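Local structure of CBS domain protein (Bacillus anthracis, 3LQN) at residues A39-V42 against L43-G47; P52-D55 against P56-L60; P98-K101 against L102-F106; T133-A136 against I137-L141. The protein is of unknown function but carries two CBS domains, a pairing that in related proteins often binds adenine nucleotides and regulates a partner. All coordinates share one frame; numbering follows the deposited sequence. Where two conformers were deposited one is given.

In the fold
Contacts 1 and 2 lie in the first CBS domain, contacts 3 and 4 in the second. Contacts 1 and 4 are successive turns of helices that both touch the second subunit, and both are partly buried. Contacts 2 and 3 are turns following strands, untouched by any other protein chain of the assembly: the hairpin is partly buried, the turn of contact 3 mostly at the surface. Carboxylates bonded to backbone N-H groups order both turns, whereas contact 1 is chiefly aliphatic and contact 4 gathers sulfate. L60 of contact 2 packs on V99 of contact 3, joining the domains, and F106 of contact 3 meets I137, L140 and L141 of contact 4.

Contact 1: A39-V42 against L43-G47; sequences ALLV and LVKSG
L41 and K45 meet one turn apart on helix 36-46, on the side facing the second subunit. Their side chains cross obliquely, with L41 CG, in the conformer described, lying 3.9 Å from K45 CD. The lysine sets off with CG beside its own backbone N (chi1 -74°), which lays CG 3.2 Å from L41 O, and a bend at chi3 (68°) then leads the amine away from the leucine. Next round the helix, L40 and V44 touch more loosely, L40 CG to V44 CG2 at 4.3 Å; the same methyl, V44 CG2, also rests 3.2 Å from L40 O. L43 turns towards the domain interior instead, where it joins L40 against T66 and I69 of helix 66-72, while its CD1 reaches back to A39 O at 3.6 Å. The backbone bonds are those of a regular alpha helix, for instance K45 N to L41 O at 2.8 Å. Near the end S46 OG bonds to Y48 N, and G47 leaves the helix with positive phi. On the outer side L41 and K45 both pack on L74 of the second subunit, L40 on F81 and V44 on D71 of that chain. The helix thus offers aliphatic side chains both to its own domain and to the second subunit, with side-chain polarity confined to the lysine tip and the serine at the helix end.

Contact 2: P52-D55 against P56-L60; sequences PVLD and PMYKL
D55 holds its carboxylate over the loop because CG sits between the backbone N and the carbonyl carbon (chi1 63°), turned back towards M57 and K59. The loop closes the beta hairpin of strands 50-54 and 60-65: a type I turn from D55 to Y58 with a G1 beta bulge, Y58 taking the left-handed position. Y58 N bonds to D55 O at 2.9 Å, and D55 N bonds to K59 O at 2.9 Å, the pairing expected of this turn and bulge. D55 OD1 adds two more bonds, one from M57 N at 2.9 Å, an Asx turn, and a straighter one from K59 N at 3.0 Å. The two N-H groups come to OD1 from opposite faces of the carboxylate plane, so a single oxygen ties together both halves of the loop and fixes the rotation of the side chain. The other oxygen, D55 OD2, bonds to H61 NE2. K59 runs alongside D55, its CB against the carboxylate, but its amine goes on to D125 O and to a cation-pi contact with the ring of Y127. L54 and L60 form the non-hydrogen-bonded antiparallel pair at the base of the loop. L54 divides its branches: CD2 faces L60, and CD1 lies obliquely to the ring of Y58 in the conformer described, L54 CD1 to Y58 CD1 3.8 Å. L60 extends with CG opposite its backbone N (chi1 -178°), which carries its CD1 to 3.7 Å from P52 CB.

Contact 3: P98-K101 against L102-F106; sequences PVLK and LEDSF
The backbone of K101 leaves strand 99-101 in a type I beta turn that ends at D104, with D104 N bonded to K101 O at 3.0 Å. This turn connects the first strand of the second CBS domain to helix 106-115, the helix of the beta-alpha-beta crossover that leads on to strand 118-122. D104 closes the turn a second time with its side chain: K101 N gives a bond to D104 OD2 at 3.0 Å, fairly straight but arriving about 50° out of the carboxylate plane. Backbone and side-chain bonds therefore link the same two residues in both directions, and the last N-H of the strand is satisfied by the loop. L100 comes across the aspartate at about a right angle and sets its CD2 methyl 3.3 Å from D104 OD2, leaving one side of that oxygen against an apolar group; the leucine itself continues to A109 and M112 of the following helix. On the outer side K101 and E103 run side by side. The glutamate starts with CG between its backbone N and carbonyl carbon (chi1 65°) and bends at chi2, which turns the carboxylate back over the lysine. S105 then takes the N-cap position, its OG bonded to K108 N, and F106 stacks on F12. On the outer side of the turn the salt bridge joins K101 NZ to E103 OE2 at 3.1 Å, the amine lying out of the carboxylate plane.

Contact 4: T133-A136 against I137-L141; sequences TRRA and ILKLL. With SO4 (sulfate ion), chain G; SO4 (sulfate ion), chain D.
The start of helix 134-144, last helix of the second CBS domain, is capped by T133, with one sulfate ion beside the cap and a second held farther out by R135 and K139, both probably from the crystallisation liquor. T133 OG1 accepts a nearly straight bond from A136 N at 3.2 Å and gives one to O4 of the chain D sulfate at 3.0 Å, so the hydroxyl both caps the helix and grips the anion. R135 lies one turn before K139 on the outer side. Its CG is opposite the backbone N (chi1 176°) and its chain is extended as far as NE, which takes the guanidinium alongside the lysine, with NH1 3.7 Å from K139 CD. In the conformer described, the guanidinium meets both anions at its edge: NH1 bonds to O3 of the chain D sulfate at 3.0 Å and to O4 of the chain G sulfate at 2.6 Å, while NH2 bonds to O3 of the chain G sulfate at 3.0 Å. K139 NZ also points to the chain G sulfate, though that approach is too short to be trusted in detail. In nucleotide-binding CBS domains a threonine or serine starting this helix commonly contacts phosphate; the sulfate at T133 is consistent with such an anion site, without proving one. R135 NE forms a salt bridge with D115 OD1 of the second subunit. On the side facing its own domain I137 CD1 reaches back to 3.3 Å from T133 O; L138 instead lies at the subunit interface, against L138 of the second subunit.

Contact 1: A39-V42 against L43-G47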
loop_
_atom_site.group_PDB
_atom_site.type_symbol
_atom_site.label_atom_id
_atom_site.label_comp_id
_atom_site.label_asym_id
_atom_site.label_seq_id
_atom_site.Cartn_x
_atom_site.Cartn_y
_atom_site.Cartn_z
ATOM N N ALA A 39 10.068 -15.653 0.117
ATOM C CA ALA A 39 9.355 -14.531 -0.470
ATOM C C ALA A 39 9.033 -13.434 0.542
ATOM O O ALA A 39 9.160 -12.255 0.227
ATOM C CB ALA A 39 8.085 -15.028 -1.181
ATOM N N LEU A 40 8.581 -13.815 1.749
ATOM C CA LEU A 40 8.190 -12.806 2.732
ATOM C C LEU A 40 9.427 -12.025 3.176
ATOM O O LEU A 40 9.383 -10.798 3.371
ATOM C CB LEU A 40 7.478 -13.475 3.922
ATOM C CG LEU A 40 6.961 -12.453 4.936
ATOM C CD1 LEU A 40 5.775 -11.597 4.338
ATOM C CD2 LEU A 40 6.431 -13.239 6.152
ATOM N N LEU A 41 10.565 -12.717 3.287
ATOM C CA LEU A 41 11.772 -11.999 3.668
ATOM C C LEU A 41 12.220 -10.994 2.588
ATOM O O LEU A 41 12.664 -9.883 2.895
ATOM C CB LEU A 41 12.895 -13.031 3.971
ATOM C CG LEU A 41 14.151 -12.519 4.659
ATOM C CD1 LEU A 41 13.853 -11.910 6.013
ATOM C CD2 LEU A 41 15.148 -13.701 4.808
ATOM N N VAL A 42 12.099 -11.395 1.333
ATOM C CA VAL A 42 12.472 -10.540 0.224
ATOM C C VAL A 42 11.562 -9.304 0.219
ATOM O O VAL A 42 12.074 -8.169 0.081
ATOM C CB VAL A 42 12.394 -11.281 -1.112
ATOM C CG1 VAL A 42 12.501 -10.292 -2.350
ATOM C CG2 VAL A 42 13.498 -12.368 -1.206
ATOM N N LEU A 43 10.254 -9.525 0.425
ATOM C CA LEU A 43 9.285 -8.408 0.531
ATOM C C LEU A 43 9.654 -7.454 1.652
ATOM O O LEU A 43 9.752 -6.244 1.466
ATOM C CB LEU A 43 7.832 -8.939 0.728
ATOM C CG LEU A 43 7.238 -9.370 -0.580
ATOM C CD1 LEU A 43 6.159 -10.363 -0.215
ATOM C CD2 LEU A 43 6.628 -8.083 -1.248
ATOM N N VAL A 44 9.921 -8.003 2.829
ATOM C CA VAL A 44 10.187 -7.144 3.971
ATOM C C VAL A 44 11.513 -6.425 3.828
ATOM O O VAL A 44 11.626 -5.230 4.168
ATOM C CB VAL A 44 10.163 -7.940 5.294
ATOM C CG1 VAL A 44 10.594 -7.057 6.528
ATOM C CG2 VAL A 44 8.769 -8.554 5.542
ATOM N N LYS A 45 12.539 -7.163 3.396
ATOM C CA LYS A 45 13.882 -6.591 3.239
ATOM C C LYS A 45 13.933 -5.505 2.178
ATOM O O LYS A 45 14.674 -4.516 2.333
ATOM C CB LYS A 45 14.938 -7.661 2.973
ATOM C CG LYS A 45 15.274 -8.481 4.225
ATOM C CD LYS A 45 16.418 -9.483 3.933
ATOM C CE LYS A 45 17.704 -8.734 3.686
ATOM N NZ LYS A 45 18.766 -9.639 3.163
ATOM N N SER A 46 13.107 -5.645 1.146
ATOM C CA SER A 46 13.128 -4.703 0.031
ATOM C C SER A 46 12.320 -3.444 0.330
ATOM O O SER A 46 12.604 -2.393 -0.199
ATOM C CB SER A 46 12.598 -5.367 -1.236
ATOM O OG SER A 46 11.206 -5.493 -1.225
ATOM N N GLY A 47 11.346 -3.561 1.224
ATOM C CA GLY A 47 10.455 -2.453 1.528
ATOM C C GLY A 47 9.315 -2.293 0.532
ATOM O O GLY A 47 8.552 -1.342 0.636
#

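Contact 2: P52-D55 against P56-L60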
loop_
_atom_site.group_PDB
_atom_site.type_symbol
_atom_site.label_atom_id
_atom_site.label_comp_id
_atom_site.label_asym_id
_atom_site.label_seq_id
_atom_site.Cartn_x
_atom_site.Cartn_y
_atom_site.Cartn_z
ATOM N N PRO A 52 7.015 -8.627 -8.253
ATOM C CA PRO A 52 6.662 -9.538 -9.336
ATOM C C PRO A 52 7.200 -10.935 -9.105
ATOM O O PRO A 52 8.251 -11.113 -8.464
ATOM C CB PRO A 52 7.391 -8.935 -10.566
ATOM C CG PRO A 52 8.591 -8.174 -9.957
ATOM C CD PRO A 52 7.999 -7.594 -8.672
ATOM N N VAL A 53 6.418 -11.903 -9.572
ATOM C CA VAL A 53 6.883 -13.283 -9.739
ATOM C C VAL A 53 7.330 -13.531 -11.183
ATOM O O VAL A 53 6.521 -13.395 -12.093
ATOM C CB VAL A 53 5.733 -14.238 -9.352
ATOM C CG1 VAL A 53 6.252 -15.685 -9.351
ATOM C CG2 VAL A 53 5.137 -13.827 -7.953
ATOM N N LEU A 54 8.597 -13.899 -11.412
ATOM C CA LEU A 54 9.173 -13.990 -12.751
ATOM C C LEU A 54 9.568 -15.434 -13.032
ATOM O O LEU A 54 9.781 -16.199 -12.105
ATOM C CB LEU A 54 10.450 -13.132 -12.874
ATOM C CG LEU A 54 10.236 -11.621 -12.577
ATOM C CD1 LEU A 54 11.617 -10.934 -12.812
ATOM C CD2 LEU A 54 9.126 -10.999 -13.447
ATOM N N ASP A 55 9.643 -15.776 -14.297
ATOM C CA ASP A 55 10.224 -17.071 -14.698
ATOM C C ASP A 55 11.702 -16.936 -14.972
ATOM O O ASP A 55 12.286 -15.835 -14.815
ATOM C CB ASP A 55 9.435 -17.734 -15.859
ATOM C CG ASP A 55 9.450 -16.956 -17.133
ATOM O OD1 ASP A 55 10.412 -16.215 -17.453
ATOM O OD2 ASP A 55 8.488 -17.128 -17.891
ATOM N N PRO A 56 12.348 -18.049 -15.396
ATOM C CA PRO A 56 13.798 -17.904 -15.604
ATOM C C PRO A 56 14.180 -17.025 -16.794
ATOM O O PRO A 56 15.342 -16.648 -16.927
ATOM C CB PRO A 56 14.254 -19.360 -15.842
ATOM C CG PRO A 56 13.315 -20.172 -15.053
ATOM C CD PRO A 56 11.963 -19.450 -15.143
ATOM N N MET A 57 13.229 -16.684 -17.658
ATOM C CA MET A 57 13.510 -15.774 -18.732
ATOM C C MET A 57 13.154 -14.319 -18.398
ATOM O O MET A 57 13.126 -13.462 -19.276
ATOM C CB MET A 57 12.812 -16.271 -19.962
ATOM C CG MET A 57 13.119 -17.787 -20.077
ATOM S SD MET A 57 12.101 -18.430 -21.323
ATOM C CE MET A 57 12.496 -17.306 -22.641
ATOM N N TYR A 58 12.880 -14.111 -17.121
ATOM C CA TYR A 58 12.545 -12.798 -16.611
ATOM C C TYR A 58 11.230 -12.306 -17.255
ATOM O O TYR A 58 11.025 -11.107 -17.487
ATOM C CB TYR A 58 13.747 -11.864 -16.838
ATOM C CG TYR A 58 14.878 -12.042 -15.820
ATOM C CD1 TYR A 58 14.905 -11.275 -14.663
ATOM C CD2 TYR A 58 15.922 -12.950 -16.027
ATOM C CE1 TYR A 58 15.912 -11.405 -13.742
ATOM C CE2 TYR A 58 16.949 -13.076 -15.107
ATOM C CZ TYR A 58 16.930 -12.296 -13.965
ATOM O OH TYR A 58 17.930 -12.387 -13.031
ATOM N N LYS A 59 10.326 -13.256 -17.510
ATOM C CA LYS A 59 8.966 -12.951 -17.934
ATOM C C LYS A 59 8.046 -12.936 -16.732
ATOM O O LYS A 59 8.233 -13.674 -15.777
ATOM C CB LYS A 59 8.495 -13.928 -19.026
ATOM C CG LYS A 59 9.206 -13.593 -20.339
ATOM C CD LYS A 59 8.949 -14.567 -21.474
ATOM C CE LYS A 59 9.722 -14.092 -22.692
ATOM N NZ LYS A 59 8.959 -14.374 -23.943
ATOM N N LEU A 60 7.046 -12.070 -16.784
ATOM C CA LEU A 60 6.124 -11.836 -15.692
ATOM C C LEU A 60 5.045 -12.917 -15.621
ATOM O O LEU A 60 4.358 -13.176 -16.615
ATOM C CB LEU A 60 5.493 -10.435 -15.904
ATOM C CG LEU A 60 4.536 -10.053 -14.800
ATOM C CD1 LEU A 60 5.301 -9.930 -13.410
ATOM C CD2 LEU A 60 3.776 -8.760 -15.202
#

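Contact 3: P98-K101 against L102-F106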
loop_
_atom_site.group_PDB
_atom_site.type_symbol
_atom_site.label_atom_id
_atom_site.label_comp_id
_atom_site.label_asym_id
_atom_site.label_seq_id
_atom_site.Cartn_x
_atom_site.Cartn_y
_atom_site.Cartn_z
ATOM N N PRO A 98 -2.723 -6.234 -13.183
ATOM C CA PRO A 98 -2.594 -5.062 -14.048
ATOM C C PRO A 98 -1.213 -5.024 -14.734
ATOM O O PRO A 98 -0.188 -5.009 -14.052
ATOM C CB PRO A 98 -2.747 -3.901 -13.047
ATOM C CG PRO A 98 -2.134 -4.454 -11.765
ATOM C CD PRO A 98 -2.707 -5.861 -11.747
ATOM N N VAL A 99 -1.187 -4.998 -16.067
ATOM C CA VAL A 99 0.068 -4.873 -16.805
ATOM C C VAL A 99 -0.023 -3.860 -17.958
ATOM O O VAL A 99 -0.982 -3.854 -18.740
ATOM C CB VAL A 99 0.569 -6.245 -17.349
ATOM C CG1 VAL A 99 1.843 -6.068 -18.170
ATOM C CG2 VAL A 99 0.838 -7.222 -16.193
ATOM N N LEU A 100 0.980 -3.000 -18.053
ATOM C CA LEU A 100 1.012 -2.000 -19.119
ATOM C C LEU A 100 2.279 -2.224 -19.936
ATOM O O LEU A 100 3.237 -2.757 -19.439
ATOM C CB LEU A 100 0.996 -0.590 -18.557
ATOM C CG LEU A 100 -0.361 -0.262 -17.920
ATOM C CD1 LEU A 100 -0.315 1.097 -17.355
ATOM C CD2 LEU A 100 -1.498 -0.352 -18.930
ATOM N N LYS A 101 2.241 -1.821 -21.199
ATOM C CA LYS A 101 3.435 -1.828 -22.067
ATOM C C LYS A 101 4.213 -0.529 -21.848
ATOM O O LYS A 101 3.660 0.488 -21.407
ATOM C CB LYS A 101 2.988 -1.837 -23.531
ATOM C CG LYS A 101 2.027 -2.936 -23.920
ATOM C CD LYS A 101 2.285 -3.318 -25.375
ATOM C CE LYS A 101 3.695 -3.879 -25.526
ATOM N NZ LYS A 101 4.354 -3.583 -26.845
ATOM N N LEU A 102 5.489 -0.563 -22.173
ATOM C CA LEU A 102 6.342 0.608 -22.036
ATOM C C LEU A 102 5.774 1.828 -22.734
ATOM O O LEU A 102 5.965 2.937 -22.262
ATOM C CB LEU A 102 7.696 0.299 -22.688
ATOM C CG LEU A 102 8.523 -0.828 -22.111
ATOM C CD1 LEU A 102 9.544 -1.275 -23.162
ATOM C CD2 LEU A 102 9.202 -0.335 -20.835
ATOM N N GLU A 103 5.130 1.617 -23.888
ATOM C CA GLU A 103 4.615 2.728 -24.673
ATOM C C GLU A 103 3.186 3.119 -24.341
ATOM O O GLU A 103 2.649 4.042 -24.952
ATOM C CB GLU A 103 4.770 2.490 -26.191
ATOM C CG GLU A 103 3.956 1.338 -26.733
ATOM C CD GLU A 103 4.748 0.051 -26.748
ATOM O OE1 GLU A 103 5.447 -0.228 -25.756
ATOM O OE2 GLU A 103 4.690 -0.681 -27.758
ATOM N N ASP A 104 2.557 2.463 -23.360
ATOM C CA ASP A 104 1.193 2.884 -22.995
ATOM C C ASP A 104 1.138 4.325 -22.454
ATOM O O ASP A 104 2.099 4.813 -21.849
ATOM C CB ASP A 104 0.562 1.916 -21.966
ATOM C CG ASP A 104 -0.129 0.726 -22.630
ATOM O OD1 ASP A 104 -0.610 0.867 -23.782
ATOM O OD2 ASP A 104 -0.218 -0.338 -21.989
ATOM N N SER A 105 -0.011 4.976 -22.642
ATOM C CA SER A 105 -0.181 6.379 -22.304
ATOM C C SER A 105 -0.322 6.691 -20.815
ATOM O O SER A 105 -0.722 5.844 -19.975
ATOM C CB SER A 105 -1.396 6.943 -23.052
ATOM O OG SER A 105 -2.599 6.482 -22.446
ATOM N N PHE A 106 -0.032 7.948 -20.481
ATOM C CA PHE A 106 -0.263 8.411 -19.121
ATOM C C PHE A 106 -1.748 8.246 -18.734
ATOM O O PHE A 106 -2.077 7.805 -17.644
ATOM C CB PHE A 106 0.164 9.867 -18.969
ATOM C CG PHE A 106 -0.187 10.431 -17.627
ATOM C CD1 PHE A 106 0.656 10.238 -16.550
ATOM C CD2 PHE A 106 -1.399 11.083 -17.428
ATOM C CE1 PHE A 106 0.319 10.717 -15.309
ATOM C CE2 PHE A 106 -1.738 11.580 -16.195
ATOM C CZ PHE A 106 -0.881 11.395 -15.127
#

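Contact 4: T133-A136 against I137-L141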
loop_
_atom_site.group_PDB
_atom_site.type_symbol
_atom_site.label_atom_id
_atom_site.label_comp_id
_atom_site.label_asym_id
_atom_site.label_seq_id
_atom_site.Cartn_x
_atom_site.Cartn_y
_atom_site.Cartn_z
ATOM N N THR A 133 3.877 3.054 -10.031
ATOM C CA THR A 133 3.194 3.260 -8.759
ATOM C C THR A 133 2.219 4.407 -8.854
ATOM O O THR A 133 2.284 5.301 -9.720
ATOM C CB THR A 133 4.154 3.711 -7.685
ATOM O OG1 THR A 133 4.676 4.979 -8.098
ATOM C CG2 THR A 133 5.276 2.717 -7.537
ATOM N N ARG A 134 1.342 4.455 -7.858
ATOM C CA ARG A 134 0.477 5.594 -7.715
ATOM C C ARG A 134 1.224 6.873 -7.458
ATOM O O ARG A 134 0.835 7.912 -7.964
ATOM C CB ARG A 134 -0.503 5.384 -6.551
ATOM C CG ARG A 134 -1.514 4.367 -6.887
ATOM C CD ARG A 134 -2.356 4.171 -5.679
ATOM N NE ARG A 134 -3.608 3.554 -6.039
ATOM C CZ ARG A 134 -4.406 3.012 -5.144
ATOM N NH1 ARG A 134 -4.034 3.033 -3.878
ATOM N NH2 ARG A 134 -5.534 2.450 -5.524
ATOM N N ARG A 135 2.281 6.828 -6.659
ATOM C CA ARG A 135 2.990 8.070 -6.357
ATOM C C ARG A 135 3.427 8.810 -7.611
ATOM O O ARG A 135 3.197 10.003 -7.734
ATOM C CB ARG A 135 4.181 7.830 -5.436
ATOM C CG ARG A 135 4.972 9.086 -5.193
ATOM C CD ARG A 135 6.000 8.890 -4.102
ATOM N NE ARG A 135 6.605 10.164 -3.739
ATOM C CZ ARG A 135 7.572 10.758 -4.428
ATOM N NH1 ARG A 135 8.057 10.197 -5.528
ATOM N NH2 ARG A 135 8.052 11.916 -4.013
ATOM N N ALA A 136 4.034 8.091 -8.561
ATOM C CA ALA A 136 4.486 8.709 -9.771
ATOM C C ALA A 136 3.330 9.420 -10.509
ATOM O O ALA A 136 3.473 10.542 -10.982
ATOM C CB ALA A 136 5.202 7.646 -10.707
ATOM N N ILE A 137 2.177 8.767 -10.613
ATOM C CA ILE A 137 1.036 9.446 -11.234
ATOM C C ILE A 137 0.591 10.710 -10.468
ATOM O O ILE A 137 0.266 11.759 -11.063
ATOM C CB ILE A 137 -0.138 8.470 -11.466
ATOM C CG1 ILE A 137 0.110 7.655 -12.737
ATOM C CG2 ILE A 137 -1.413 9.235 -11.683
ATOM C CD1 ILE A 137 0.996 6.487 -12.570
ATOM N N LEU A 138 0.623 10.621 -9.147
ATOM C CA LEU A 138 0.142 11.698 -8.292
ATOM C C LEU A 138 1.142 12.838 -8.262
ATOM O O LEU A 138 0.769 13.999 -8.180
ATOM C CB LEU A 138 -0.125 11.191 -6.866
ATOM C CG LEU A 138 -1.387 10.353 -6.662
ATOM C CD1 LEU A 138 -1.244 9.411 -5.429
ATOM C CD2 LEU A 138 -2.621 11.202 -6.540
ATOM N N LYS A 139 2.416 12.498 -8.342
ATOM C CA LYS A 139 3.445 13.508 -8.233
ATOM C C LYS A 139 3.334 14.380 -9.489
ATOM O O LYS A 139 3.380 15.605 -9.423
ATOM C CB LYS A 139 4.797 12.819 -8.086
ATOM C CG LYS A 139 5.955 13.736 -7.809
ATOM C CD LYS A 139 7.264 12.982 -7.880
ATOM C CE LYS A 139 8.243 13.702 -8.803
ATOM N NZ LYS A 139 9.366 12.824 -9.238
ATOM N N LEU A 140 3.125 13.727 -10.628
ATOM C CA LEU A 140 2.910 14.413 -11.882
ATOM C C LEU A 140 1.631 15.258 -11.878
ATOM O O LEU A 140 1.634 16.368 -12.382
ATOM C CB LEU A 140 2.886 13.401 -13.028
ATOM C CG LEU A 140 2.834 14.035 -14.409
ATOM C CD1 LEU A 140 3.888 15.106 -14.511
ATOM C CD2 LEU A 140 3.048 12.983 -15.469
ATOM N N LEU A 141 0.558 14.718 -11.309
ATOM C CA LEU A 141 -0.726 15.408 -11.284
ATOM C C LEU A 141 -0.696 16.592 -10.323
ATOM O O LEU A 141 -1.331 17.618 -10.569
ATOM C CB LEU A 141 -1.846 14.442 -10.892
ATOM C CG LEU A 141 -2.253 13.412 -11.948
ATOM C CD1 LEU A 141 -3.403 12.554 -11.446
ATOM C CD2 LEU A 141 -2.620 14.097 -13.255
HETATM S S SO4 G . 10.797 12.841 -6.224
HETATM O O1 SO4 G . 10.973 13.444 -7.542
HETATM O O2 SO4 G . 12.111 12.664 -5.618
HETATM O O3 SO4 G . 9.993 13.724 -5.382
HETATM O O4 SO4 G . 10.135 11.542 -6.356
HETATM S S SO4 D . 8.032 6.608 -7.553
HETATM O O1 SO4 D . 7.970 6.236 -8.961
HETATM O O2 SO4 D . 9.426 6.627 -7.116
HETATM O O3 SO4 D . 7.492 7.959 -7.381
HETATM O O4 SO4 D . 7.278 5.621 -6.775
#